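Local coordinates for protein CrmK (Actinoalloteichus sp. WH1-2216-6, PDB 5I1V) that is a flavoenzyme with covalently bound FAD, probably acting as an oxidase that recycles shunt products in caerulomycin biosynthesis, at residues Leu141-Gly146 with Pro260-Tyr265; Ala221-Ala226 with Gln283-Val288; Gly337-Val342 with Val406-Pro411. All blocks are in the same frame, centred on the assembly; numbering follows the deposited sequence.

Overall arrangement
Contacts 2 and 3 are antiparallel strand pairings within the same eight-stranded sheet, yet their centres lie about 34 Å apart. Contact 1 instead joins the short helix 142-145 to the loop leading into strand 265-271 of that sheet. It adjoins contact 2, with centres about 11 Å apart, and the two meet where Tyr265 N lies 2.9 Å from Gln283 O, a probable hydrogen bond. Contact 2 is buried and combines backbone hydrogen bonds with apolar side chains, proline and valine each lying over one face of a ring. Contact 1, partly buried, turns on one arginine facing backbone carbonyls. Contact 3, also partly buried, carries the most charge, its arginines and lysine all having acidic partners.

Contact 1 of 3, residues Leu141-Gly146 with Pro260-Tyr265; sequences LSRLLG and PNIGLY
The guanidinium of Arg143 has Ile262 CD1 over one face, 3.5 Å above its plane and centred on it, while Asn261 O lies at its edge. This helix-to-loop contact sets helix 142-145 against a type I beta turn, Asn261 to Leu264, just ahead of strand 265-271. The Tyr265 ring receives Arg143 CD at its edge, 4.4 Å from Tyr265 CD1. Arg143 bends at chi3 (61°), which brings its end round to the carbonyls of the turn. NE of Arg143 donates to Ile262 O at 3.2 Å, with an N-H...O angle of 128°. NH2 of Arg143 reaches Leu264 O at 3.0 Å and 121°; such low angles make both bonds weak. Two further hydrogen bonds come from outside the segments: Tyr380 O, the strongest partner, takes NH1, and Asn254 O takes NH2. Tyr265 approaches Phe123, an FAD-binding residue, and its side chain is about 7 Å from the FAD, so the contact borders the FAD site. Within the helix segment, Ser142 OG donates to Gly146 O, joining the start of the helix to the residue that leaves it with positive phi. Beside the arginine, Leu144 reaches the turn with one methyl, CD2, 4.0 Å from Gly263 CA.

Contact 2 of 3, residues Ala221-Ala226 with Gln283-Val288; sequences ASFHVA and QIPVDV
Phe223, Val286 and His224 have the most surface buried where strands 222-231 and 277-285 pair antiparallel in the large sheet. Phe223 forms a non-hydrogen-bonded pair with Pro285, and the proline ring runs alongside the phenyl. Pro285 CA sits over one face of the phenyl ring in a CH-pi contact, 4.2 Å from the Phe223 centroid and displaced toward the rim. The proline ring adds an apolar touch, with CG 3.7 Å from Phe223 CE2. Gln283 slants past the phenyl group, its amide plane turned 60° from the ring, and its NE2 lies 3.7 Å from Phe223 CE2; the other amide atom, OE1, has a weak bond to Thr322 OG1 of helix 319-326. Leu141 also packs on Phe223, linking the sheet to the region of contact 1.

His224 points to the other side of the sheet, together with Ile284, toward helix 291-303, where it touches Ala291. Val286 comes across its imidazole, roughly perpendicular. The CG2 methyl of Val286 stands over one face, 3.6 Å from the His224 centroid, a second CH-pi contact. Val286 chi1 of 165° sets CG2 beside the backbone N, where it also approaches Ser222. Beneath these side chains, His224 and Ile284 exchange both backbone hydrogen bonds as a hydrogen-bonded pair. Past Pro285 the ladder is continued by Val286 N, which donates almost straight (172°) to Ser222 O at 3.0 Å. That same valine brings CG2 to 3.4 Å from Ser222 OG.

Contact 3 of 3, residues Gly337-Val342 with Val406-Pro411; sequences GVRRKV and VAWTDP
Arg339 and Trp408 cross obliquely: the arginine's CB lies over one face of the five-membered ring in a CH-pi contact, 3.9 Å from the Trp408 centroid, while the guanidinium, turned 65° from the indole, has Trp408 NE1 at its edge. The chi3 bend (79°) turns the cation toward Pro411, which lies across it with CB over the guanidinium centre, 3.8 Å from Arg339 CZ. With CG between the backbone N and the carbonyl carbon (chi1 70°), the indole turns a face to the neighbouring strand; Arg339 O lies over it, 3.3 Å from Trp408 CE3.

The backbone ladder is regular: Arg339 and Trp408 exchange two bonds, Arg339 N reaching Trp408 O at 2.7 Å, and Lys341 and Val406 do the same. Arg340 shares the other face with Ala407, its side chain about 6 Å from the bound FAD, and Val338 CG1 lies over one face of its guanidinium. Near the second subunit, whose Arg315 binds Gly337 O, a water donates to both Gly337 O and Thr409 O.

Each cation has its own acid: Asp414 for Arg339, which also accepts from Trp408 NE1, Asp23 for Arg340, Asp451 and Glu67 for Lys341. This probably balances the charge on both faces.

Contact 1 of 3, residues Leu141-Gly146 with Pro260-Tyr265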
ATOM      1  N   LEU A 141      -7.584 -14.407  10.162  1.00 20.99           N
ATOM      2  CA  LEU A 141      -8.578 -15.454   9.966  1.00 20.39           C
ATOM      3  C   LEU A 141      -8.061 -16.840  10.414  1.00 19.37           C
ATOM      4  O   LEU A 141      -8.766 -17.827  10.232  1.00 19.84           O
ATOM      5  CB  LEU A 141      -9.023 -15.534   8.492  1.00 22.74           C
ATOM      6  CG  LEU A 141      -9.724 -14.282   7.899  1.00 24.34           C
ATOM      7  CD1 LEU A 141     -10.150 -14.461   6.437  1.00 27.68           C
ATOM      8  CD2 LEU A 141     -10.958 -13.983   8.739  1.00 26.62           C
ATOM      9  N   SER A 142      -6.868 -16.935  10.985  1.00 18.85           N
ATOM     10  CA  SER A 142      -6.339 -18.288  11.276  1.00 18.50           C
ATOM     11  C   SER A 142      -7.192 -19.021  12.338  1.00 21.20           C
ATOM     12  O   SER A 142      -7.319 -20.222  12.264  1.00 19.06           O
ATOM     13  CB  SER A 142      -4.872 -18.241  11.696  1.00 19.91           C
ATOM     14  OG  SER A 142      -4.057 -17.876  10.583  1.00 21.03           O
ATOM     15  N   ARG A 143      -7.754 -18.313  13.331  1.00 21.09           N
ATOM     16  CA  ARG A 143      -8.692 -19.001  14.259  1.00 20.93           C
ATOM     17  C   ARG A 143      -9.845 -19.738  13.597  1.00 22.45           C
ATOM     18  O   ARG A 143     -10.242 -20.805  14.046  1.00 21.80           O
ATOM     19  CB  ARG A 143      -9.193 -18.034  15.335  1.00 22.54           C
ATOM     20  CG  ARG A 143      -8.063 -17.744  16.255  1.00 23.27           C
ATOM     21  CD  ARG A 143      -8.193 -16.432  16.952  1.00 25.16           C
ATOM     22  NE  ARG A 143      -9.374 -16.319  17.804  1.00 23.45           N
ATOM     23  CZ  ARG A 143      -9.428 -16.665  19.094  1.00 26.49           C
ATOM     24  NH1 ARG A 143      -8.389 -17.241  19.706  1.00 27.77           N
ATOM     25  NH2 ARG A 143     -10.556 -16.459  19.773  1.00 24.69           N
ATOM     26  N   LEU A 144     -10.338 -19.176  12.511  1.00 19.78           N
ATOM     27  CA  LEU A 144     -11.440 -19.737  11.763  1.00 24.76           C
ATOM     28  C   LEU A 144     -10.972 -20.682  10.675  1.00 21.35           C
ATOM     29  O   LEU A 144     -11.646 -21.667  10.425  1.00 22.41           O
ATOM     30  CB  LEU A 144     -12.288 -18.626  11.133  1.00 24.90           C
ATOM     31  CG  LEU A 144     -13.094 -17.839  12.184  1.00 29.45           C
ATOM     32  CD1 LEU A 144     -13.669 -16.543  11.623  1.00 30.87           C
ATOM     33  CD2 LEU A 144     -14.200 -18.682  12.818  1.00 31.75           C
ATOM     34  N   LEU A 145      -9.834 -20.396  10.042  1.00 20.67           N
ATOM     35  CA  LEU A 145      -9.412 -21.111   8.805  1.00 21.22           C
ATOM     36  C   LEU A 145      -8.104 -21.904   8.867  1.00 20.21           C
ATOM     37  O   LEU A 145      -7.806 -22.687   7.952  1.00 22.36           O
ATOM     38  CB  LEU A 145      -9.277 -20.098   7.658  1.00 21.31           C
ATOM     39  CG  LEU A 145     -10.569 -19.364   7.277  1.00 25.45           C
ATOM     40  CD1 LEU A 145     -10.367 -18.426   6.073  1.00 25.82           C
ATOM     41  CD2 LEU A 145     -11.681 -20.362   6.996  1.00 26.33           C
ATOM     42  N   GLY A 146      -7.319 -21.695   9.913  1.00 19.11           N
ATOM     43  CA  GLY A 146      -6.030 -22.301  10.023  1.00 18.34           C
ATOM     44  C   GLY A 146      -4.871 -21.464   9.481  1.00 19.98           C
ATOM     45  O   GLY A 146      -4.939 -20.225   9.436  1.00 18.64           O
ATOM     46  N   PRO A 260     -17.671 -20.455  21.777  1.00 31.93           N
ATOM     47  CA  PRO A 260     -18.581 -19.573  21.039  1.00 31.60           C
ATOM     48  C   PRO A 260     -18.006 -18.176  20.723  1.00 28.15           C
ATOM     49  O   PRO A 260     -18.625 -17.399  19.963  1.00 26.61           O
ATOM     50  CB  PRO A 260     -19.795 -19.468  21.973  1.00 32.94           C
ATOM     51  CG  PRO A 260     -19.212 -19.650  23.350  1.00 34.90           C
ATOM     52  CD  PRO A 260     -18.125 -20.670  23.176  1.00 33.73           C
ATOM     53  N   ASN A 261     -16.838 -17.860  21.277  1.00 27.15           N
ATOM     54  CA  ASN A 261     -16.128 -16.659  20.902  1.00 25.37           C
ATOM     55  C   ASN A 261     -14.921 -16.901  19.944  1.00 25.09           C
ATOM     56  O   ASN A 261     -14.123 -15.988  19.732  1.00 22.77           O
ATOM     57  CB  ASN A 261     -15.661 -15.913  22.139  1.00 26.22           C
ATOM     58  CG  ASN A 261     -16.796 -15.644  23.114  1.00 28.53           C
ATOM     59  OD1 ASN A 261     -17.741 -14.944  22.777  1.00 28.71           O
ATOM     60  ND2 ASN A 261     -16.719 -16.227  24.309  1.00 27.34           N
ATOM     61  N   ILE A 262     -14.826 -18.064  19.294  1.00 23.77           N
ATOM     62  CA  ILE A 262     -13.612 -18.348  18.519  1.00 24.69           C
ATOM     63  C   ILE A 262     -13.455 -17.406  17.344  1.00 24.96           C
ATOM     64  O   ILE A 262     -12.324 -17.132  16.914  1.00 25.48           O
ATOM     65  CB  ILE A 262     -13.491 -19.829  18.108  1.00 25.25           C
ATOM     66  CG1 ILE A 262     -12.073 -20.142  17.579  1.00 26.14           C
ATOM     67  CG2 ILE A 262     -14.608 -20.227  17.122  1.00 28.15           C
ATOM     68  CD1 ILE A 262     -10.939 -19.861  18.548  1.00 28.99           C
ATOM     69  N   GLY A 263     -14.575 -16.878  16.868  1.00 23.98           N
ATOM     70  CA  GLY A 263     -14.593 -15.968  15.749  1.00 25.66           C
ATOM     71  C   GLY A 263     -14.082 -14.589  16.087  1.00 25.04           C
ATOM     72  O   GLY A 263     -13.742 -13.830  15.189  1.00 25.07           O
ATOM     73  N   LEU A 264     -14.016 -14.263  17.380  1.00 23.57           N
ATOM     74  CA  LEU A 264     -13.460 -12.983  17.801  1.00 24.31           C
ATOM     75  C   LEU A 264     -11.922 -13.030  17.812  1.00 22.62           C
ATOM     76  O   LEU A 264     -11.307 -13.809  18.529  1.00 22.92           O
ATOM     77  CB  LEU A 264     -14.050 -12.570  19.143  1.00 23.11           C
ATOM     78  CG  LEU A 264     -13.979 -11.125  19.626  1.00 25.48           C
ATOM     79  CD1 LEU A 264     -14.864 -10.921  20.854  1.00 28.17           C
ATOM     80  CD2 LEU A 264     -12.547 -10.739  19.929  1.00 26.52           C
ATOM     81  N   TYR A 265     -11.320 -12.176  16.993  1.00 21.99           N
ATOM     82  CA  TYR A 265      -9.861 -12.060  16.870  1.00 21.67           C
ATOM     83  C   TYR A 265      -9.465 -10.708  17.433  1.00 21.39           C
ATOM     84  O   TYR A 265     -10.023  -9.682  17.051  1.00 20.63           O
ATOM     85  CB  TYR A 265      -9.451 -12.104  15.386  1.00 22.41           C
ATOM     86  CG  TYR A 265      -8.031 -11.643  15.145  1.00 22.99           C
ATOM     87  CD1 TYR A 265      -6.948 -12.468  15.472  1.00 21.46           C
ATOM     88  CD2 TYR A 265      -7.761 -10.385  14.616  1.00 23.96           C
ATOM     89  CE1 TYR A 265      -5.651 -12.057  15.284  1.00 20.89           C
ATOM     90  CE2 TYR A 265      -6.455  -9.948  14.448  1.00 24.32           C
ATOM     91  CZ  TYR A 265      -5.404 -10.798  14.785  1.00 23.78           C
ATOM     92  OH  TYR A 265      -4.103 -10.387  14.586  1.00 26.66           O
TER

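Contact 2 of 3, residues Ala221-Ala226 with Gln283-Val288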
ATOM      1  N   ALA A 221     -18.759 -12.398   5.448  1.00 28.09           N
ATOM      2  CA  ALA A 221     -19.005 -11.246   4.585  1.00 29.76           C
ATOM      3  C   ALA A 221     -18.651  -9.926   5.278  1.00 30.00           C
ATOM      4  O   ALA A 221     -18.172  -9.026   4.640  1.00 28.19           O
ATOM      5  CB  ALA A 221     -20.450 -11.237   4.103  1.00 33.52           C
ATOM      6  N   SER A 222     -18.865  -9.833   6.584  1.00 25.65           N
ATOM      7  CA  SER A 222     -18.605  -8.571   7.271  1.00 28.48           C
ATOM      8  C   SER A 222     -18.410  -8.813   8.739  1.00 26.87           C
ATOM      9  O   SER A 222     -18.755  -9.902   9.230  1.00 24.09           O
ATOM     10  CB  SER A 222     -19.685  -7.529   6.990  1.00 33.98           C
ATOM     11  OG  SER A 222     -20.804  -7.720   7.773  1.00 34.36           O
ATOM     12  N   PHE A 223     -17.779  -7.818   9.374  1.00 24.56           N
ATOM     13  CA  PHE A 223     -17.258  -7.880  10.716  1.00 25.34           C
ATOM     14  C   PHE A 223     -17.655  -6.643  11.506  1.00 24.37           C
ATOM     15  O   PHE A 223     -17.699  -5.536  10.960  1.00 24.76           O
ATOM     16  CB  PHE A 223     -15.729  -7.885  10.686  1.00 24.61           C
ATOM     17  CG  PHE A 223     -15.157  -9.205  10.308  1.00 26.00           C
ATOM     18  CD1 PHE A 223     -15.212  -9.622   9.017  1.00 26.38           C
ATOM     19  CD2 PHE A 223     -14.604 -10.046  11.262  1.00 26.19           C
ATOM     20  CE1 PHE A 223     -14.735 -10.868   8.648  1.00 27.72           C
ATOM     21  CE2 PHE A 223     -14.125 -11.283  10.904  1.00 24.21           C
ATOM     22  CZ  PHE A 223     -14.188 -11.695   9.590  1.00 26.86           C
ATOM     23  N   HIS A 224     -17.902  -6.848  12.783  1.00 25.71           N
ATOM     24  CA  HIS A 224     -17.932  -5.756  13.751  1.00 26.37           C
ATOM     25  C   HIS A 224     -16.500  -5.539  14.223  1.00 28.70           C
ATOM     26  O   HIS A 224     -15.817  -6.507  14.611  1.00 28.72           O
ATOM     27  CB  HIS A 224     -18.769  -6.134  14.978  1.00 29.53           C
ATOM     28  CG  HIS A 224     -20.224  -6.323  14.697  1.00 32.84           C
ATOM     29  ND1 HIS A 224     -21.050  -5.285  14.327  1.00 36.33           N
ATOM     30  CD2 HIS A 224     -21.005  -7.427  14.741  1.00 34.52           C
ATOM     31  CE1 HIS A 224     -22.277  -5.742  14.149  1.00 38.44           C
ATOM     32  NE2 HIS A 224     -22.277  -7.039  14.395  1.00 37.70           N
ATOM     33  N   VAL A 225     -16.062  -4.282  14.253  1.00 26.39           N
ATOM     34  CA  VAL A 225     -14.691  -3.943  14.535  1.00 25.16           C
ATOM     35  C   VAL A 225     -14.700  -3.001  15.739  1.00 28.53           C
ATOM     36  O   VAL A 225     -15.573  -2.176  15.869  1.00 31.59           O
ATOM     37  CB  VAL A 225     -14.026  -3.254  13.326  1.00 27.45           C
ATOM     38  CG1 VAL A 225     -12.603  -2.845  13.672  1.00 26.99           C
ATOM     39  CG2 VAL A 225     -14.048  -4.165  12.064  1.00 28.88           C
ATOM     40  N   ALA A 226     -13.764  -3.189  16.647  1.00 29.25           N
ATOM     41  CA  ALA A 226     -13.595  -2.297  17.770  1.00 30.72           C
ATOM     42  C   ALA A 226     -12.133  -1.908  17.850  1.00 31.27           C
ATOM     43  O   ALA A 226     -11.243  -2.766  17.799  1.00 29.99           O
ATOM     44  CB  ALA A 226     -14.029  -2.982  19.062  1.00 29.58           C
ATOM     45  N   GLN A 283     -12.157  -7.860  16.187  1.00 25.31           N
ATOM     46  CA  GLN A 283     -13.121  -8.068  15.146  1.00 24.12           C
ATOM     47  C   GLN A 283     -13.808  -9.376  15.363  1.00 23.46           C
ATOM     48  O   GLN A 283     -13.232 -10.284  15.898  1.00 22.15           O
ATOM     49  CB  GLN A 283     -12.459  -8.029  13.734  1.00 24.73           C
ATOM     50  CG  GLN A 283     -11.448  -9.132  13.496  1.00 26.60           C
ATOM     51  CD  GLN A 283     -10.663  -9.076  12.192  1.00 28.73           C
ATOM     52  OE1 GLN A 283     -10.027  -8.112  11.875  1.00 28.68           O
ATOM     53  NE2 GLN A 283     -10.680 -10.162  11.457  1.00 32.49           N
ATOM     54  N   ILE A 284     -15.060  -9.459  14.937  1.00 24.14           N
ATOM     55  CA  ILE A 284     -15.867 -10.662  15.040  1.00 24.39           C
ATOM     56  C   ILE A 284     -16.849 -10.642  13.892  1.00 24.60           C
ATOM     57  O   ILE A 284     -17.420  -9.611  13.586  1.00 25.63           O
ATOM     58  CB  ILE A 284     -16.613 -10.755  16.391  1.00 24.75           C
ATOM     59  CG1 ILE A 284     -17.229 -12.143  16.600  1.00 26.05           C
ATOM     60  CG2 ILE A 284     -17.601  -9.617  16.546  1.00 25.73           C
ATOM     61  CD1 ILE A 284     -17.878 -12.371  17.975  1.00 26.80           C
ATOM     62  N   PRO A 285     -17.012 -11.770  13.210  1.00 24.30           N
ATOM     63  CA  PRO A 285     -17.983 -11.716  12.125  1.00 25.85           C
ATOM     64  C   PRO A 285     -19.412 -11.370  12.579  1.00 28.35           C
ATOM     65  O   PRO A 285     -19.849 -11.765  13.660  1.00 26.70           O
ATOM     66  CB  PRO A 285     -17.948 -13.130  11.548  1.00 25.68           C
ATOM     67  CG  PRO A 285     -16.639 -13.715  12.002  1.00 23.49           C
ATOM     68  CD  PRO A 285     -16.401 -13.093  13.354  1.00 24.89           C
ATOM     69  N   VAL A 286     -20.131 -10.647  11.732  1.00 30.19           N
ATOM     70  CA  VAL A 286     -21.471 -10.176  12.063  1.00 36.79           C
ATOM     71  C   VAL A 286     -22.426 -11.375  12.186  1.00 39.65           C
ATOM     72  O   VAL A 286     -23.394 -11.319  12.943  1.00 40.26           O
ATOM     73  CB  VAL A 286     -21.963  -9.165  10.991  1.00 39.79           C
ATOM     74  CG1 VAL A 286     -23.463  -8.912  11.083  1.00 44.13           C
ATOM     75  CG2 VAL A 286     -21.209  -7.852  11.132  1.00 38.08           C
ATOM     76  N   ASP A 287     -22.131 -12.457  11.465  1.00 39.04           N
ATOM     77  CA  ASP A 287     -22.994 -13.633  11.432  1.00 43.01           C
ATOM     78  C   ASP A 287     -22.776 -14.654  12.571  1.00 40.89           C
ATOM     79  O   ASP A 287     -23.399 -15.705  12.581  1.00 43.17           O
ATOM     80  CB  ASP A 287     -22.916 -14.329  10.062  1.00 45.65           C
ATOM     81  CG  ASP A 287     -21.536 -14.955   9.758  1.00 55.37           C
ATOM     82  OD1 ASP A 287     -20.501 -14.545  10.327  1.00 59.83           O
ATOM     83  OD2 ASP A 287     -21.476 -15.871   8.900  1.00 66.20           O
ATOM     84  N   VAL A 288     -21.891 -14.357  13.511  1.00 37.40           N
ATOM     85  CA  VAL A 288     -21.726 -15.205  14.697  1.00 39.24           C
ATOM     86  C   VAL A 288     -22.955 -14.978  15.577  1.00 38.12           C
ATOM     87  O   VAL A 288     -23.412 -13.861  15.689  1.00 39.19           O
ATOM     88  CB  VAL A 288     -20.418 -14.864  15.476  1.00 38.70           C
ATOM     89  CG1 VAL A 288     -20.425 -15.437  16.897  1.00 39.86           C
ATOM     90  CG2 VAL A 288     -19.236 -15.411  14.725  1.00 39.11           C
TER
HETATM   91  O   HOH W   1     -20.738 -14.229   6.246  1.00 34.51           O

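Contact 3 of 3, residues Gly337-Val342 with Val406-Pro411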
ATOM      1  N   GLY A 337      12.527   3.161   4.235  1.00 26.53           N
ATOM      2  CA  GLY A 337      13.762   3.718   4.791  1.00 26.07           C
ATOM      3  C   GLY A 337      13.872   3.492   6.283  1.00 25.90           C
ATOM      4  O   GLY A 337      14.496   4.302   6.999  1.00 25.60           O
ATOM      5  N   VAL A 338      13.289   2.398   6.756  1.00 23.05           N
ATOM      6  CA  VAL A 338      13.188   2.146   8.201  1.00 24.87           C
ATOM      7  C   VAL A 338      14.092   1.027   8.674  1.00 24.55           C
ATOM      8  O   VAL A 338      14.163  -0.050   8.045  1.00 22.92           O
ATOM      9  CB  VAL A 338      11.732   1.791   8.567  1.00 24.85           C
ATOM     10  CG1 VAL A 338      11.592   1.495  10.051  1.00 26.82           C
ATOM     11  CG2 VAL A 338      10.827   2.934   8.160  1.00 26.06           C
ATOM     12  N   ARG A 339      14.753   1.262   9.793  1.00 23.77           N
ATOM     13  CA  ARG A 339      15.619   0.267  10.431  1.00 22.66           C
ATOM     14  C   ARG A 339      14.791  -0.444  11.505  1.00 24.50           C
ATOM     15  O   ARG A 339      13.968   0.193  12.175  1.00 24.28           O
ATOM     16  CB  ARG A 339      16.859   0.940  10.993  1.00 23.83           C
ATOM     17  CG  ARG A 339      17.677   1.707   9.972  1.00 24.54           C
ATOM     18  CD  ARG A 339      18.799   2.539  10.590  1.00 25.69           C
ATOM     19  NE  ARG A 339      19.979   1.748  10.948  1.00 26.69           N
ATOM     20  CZ  ARG A 339      20.939   1.383  10.094  1.00 28.97           C
ATOM     21  NH1 ARG A 339      20.881   1.707   8.810  1.00 30.50           N
ATOM     22  NH2 ARG A 339      21.948   0.636  10.514  1.00 30.67           N
ATOM     23  N   ARG A 340      14.967  -1.747  11.656  1.00 22.78           N
ATOM     24  CA  ARG A 340      14.076  -2.552  12.521  1.00 24.69           C
ATOM     25  C   ARG A 340      14.767  -3.672  13.205  1.00 23.96           C
ATOM     26  O   ARG A 340      15.750  -4.216  12.688  1.00 26.80           O
ATOM     27  CB  ARG A 340      12.944  -3.230  11.721  1.00 26.19           C
ATOM     28  CG  ARG A 340      12.307  -2.383  10.654  1.00 30.81           C
ATOM     29  CD  ARG A 340      11.342  -3.199   9.796  1.00 32.92           C
ATOM     30  NE  ARG A 340      10.760  -2.334   8.761  1.00 35.07           N
ATOM     31  CZ  ARG A 340       9.750  -1.497   8.975  1.00 38.04           C
ATOM     32  NH1 ARG A 340       9.319  -0.718   7.990  1.00 39.76           N
ATOM     33  NH2 ARG A 340       9.182  -1.419  10.180  1.00 35.86           N
ATOM     34  N   LYS A 341      14.200  -4.093  14.339  1.00 23.38           N
ATOM     35  CA  LYS A 341      14.543  -5.333  14.968  1.00 23.18           C
ATOM     36  C   LYS A 341      13.232  -5.970  15.492  1.00 24.12           C
ATOM     37  O   LYS A 341      12.395  -5.298  16.111  1.00 22.52           O
ATOM     38  CB  LYS A 341      15.528  -5.089  16.096  1.00 26.43           C
ATOM     39  CG  LYS A 341      15.948  -6.301  16.913  1.00 25.83           C
ATOM     40  CD  LYS A 341      16.831  -7.258  16.162  1.00 29.49           C
ATOM     41  CE  LYS A 341      17.206  -8.475  17.006  1.00 33.14           C
ATOM     42  NZ  LYS A 341      17.455  -9.700  16.170  1.00 32.85           N
ATOM     43  N   VAL A 342      13.038  -7.257  15.226  1.00 22.85           N
ATOM     44  CA  VAL A 342      11.820  -7.956  15.679  1.00 23.62           C
ATOM     45  C   VAL A 342      12.208  -9.176  16.498  1.00 22.94           C
ATOM     46  O   VAL A 342      13.291  -9.738  16.338  1.00 23.17           O
ATOM     47  CB  VAL A 342      10.883  -8.388  14.544  1.00 27.20           C
ATOM     48  CG1 VAL A 342      10.333  -7.173  13.796  1.00 27.66           C
ATOM     49  CG2 VAL A 342      11.603  -9.402  13.632  1.00 28.24           C
ATOM     50  N   VAL A 406      10.956  -2.727  17.309  1.00 24.99           N
ATOM     51  CA  VAL A 406      11.464  -1.354  17.413  1.00 27.21           C
ATOM     52  C   VAL A 406      11.763  -0.974  15.984  1.00 25.45           C
ATOM     53  O   VAL A 406      12.273  -1.823  15.201  1.00 24.35           O
ATOM     54  CB  VAL A 406      12.749  -1.192  18.263  1.00 29.47           C
ATOM     55  CG1 VAL A 406      12.452  -1.320  19.729  1.00 35.89           C
ATOM     56  CG2 VAL A 406      13.783  -2.224  17.927  1.00 30.95           C
ATOM     57  N   ALA A 407      11.302   0.214  15.606  1.00 26.77           N
ATOM     58  CA  ALA A 407      11.537   0.793  14.269  1.00 25.35           C
ATOM     59  C   ALA A 407      12.094   2.204  14.420  1.00 28.40           C
ATOM     60  O   ALA A 407      11.638   2.980  15.261  1.00 27.88           O
ATOM     61  CB  ALA A 407      10.285   0.804  13.470  1.00 25.90           C
ATOM     62  N   TRP A 408      13.121   2.520  13.645  1.00 27.65           N
ATOM     63  CA  TRP A 408      13.745   3.839  13.724  1.00 28.62           C
ATOM     64  C   TRP A 408      14.412   4.181  12.389  1.00 28.80           C
ATOM     65  O   TRP A 408      14.442   3.351  11.452  1.00 26.80           O
ATOM     66  CB  TRP A 408      14.732   3.881  14.899  1.00 28.61           C
ATOM     67  CG  TRP A 408      15.968   3.068  14.730  1.00 27.17           C
ATOM     68  CD1 TRP A 408      17.187   3.532  14.369  1.00 27.42           C
ATOM     69  CD2 TRP A 408      16.115   1.657  14.897  1.00 27.29           C
ATOM     70  NE1 TRP A 408      18.094   2.520  14.324  1.00 27.22           N
ATOM     71  CE2 TRP A 408      17.462   1.345  14.623  1.00 26.55           C
ATOM     72  CE3 TRP A 408      15.241   0.616  15.244  1.00 27.96           C
ATOM     73  CZ2 TRP A 408      17.972   0.053  14.734  1.00 26.07           C
ATOM     74  CZ3 TRP A 408      15.743  -0.672  15.325  1.00 27.27           C
ATOM     75  CH2 TRP A 408      17.089  -0.945  15.082  1.00 28.87           C
ATOM     76  N   THR A 409      14.940   5.394  12.277  1.00 28.94           N
ATOM     77  CA  THR A 409      15.505   5.810  11.008  1.00 31.21           C
ATOM     78  C   THR A 409      16.961   6.210  11.057  1.00 32.58           C
ATOM     79  O   THR A 409      17.648   6.086  10.063  1.00 29.34           O
ATOM     80  CB  THR A 409      14.702   6.960  10.380  1.00 33.24           C
ATOM     81  OG1 THR A 409      14.622   8.045  11.305  1.00 34.83           O
ATOM     82  CG2 THR A 409      13.286   6.510   9.991  1.00 32.67           C
ATOM     83  N   ASP A 410      17.450   6.680  12.206  1.00 34.82           N
ATOM     84  CA  ASP A 410      18.851   7.163  12.293  1.00 35.67           C
ATOM     85  C   ASP A 410      19.815   6.040  12.678  1.00 31.92           C
ATOM     86  O   ASP A 410      19.656   5.441  13.734  1.00 32.50           O
ATOM     87  CB  ASP A 410      18.949   8.307  13.318  1.00 37.92           C
ATOM     88  CG  ASP A 410      20.321   8.976  13.331  1.00 43.15           C
ATOM     89  OD1 ASP A 410      21.357   8.359  12.951  1.00 42.33           O
ATOM     90  OD2 ASP A 410      20.358  10.145  13.745  1.00 50.42           O
ATOM     91  N   PRO A 411      20.817   5.751  11.842  1.00 32.58           N
ATOM     92  CA  PRO A 411      21.776   4.677  12.169  1.00 35.29           C
ATOM     93  C   PRO A 411      22.571   4.901  13.462  1.00 37.11           C
ATOM     94  O   PRO A 411      22.994   3.931  14.120  1.00 33.59           O
ATOM     95  CB  PRO A 411      22.740   4.668  10.974  1.00 34.48           C
ATOM     96  CG  PRO A 411      22.104   5.469   9.926  1.00 34.66           C
ATOM     97  CD  PRO A 411      21.141   6.414  10.566  1.00 35.18           C
TER
HETATM   98  O   HOH W   2      17.144   4.634   7.872  1.00 31.76           O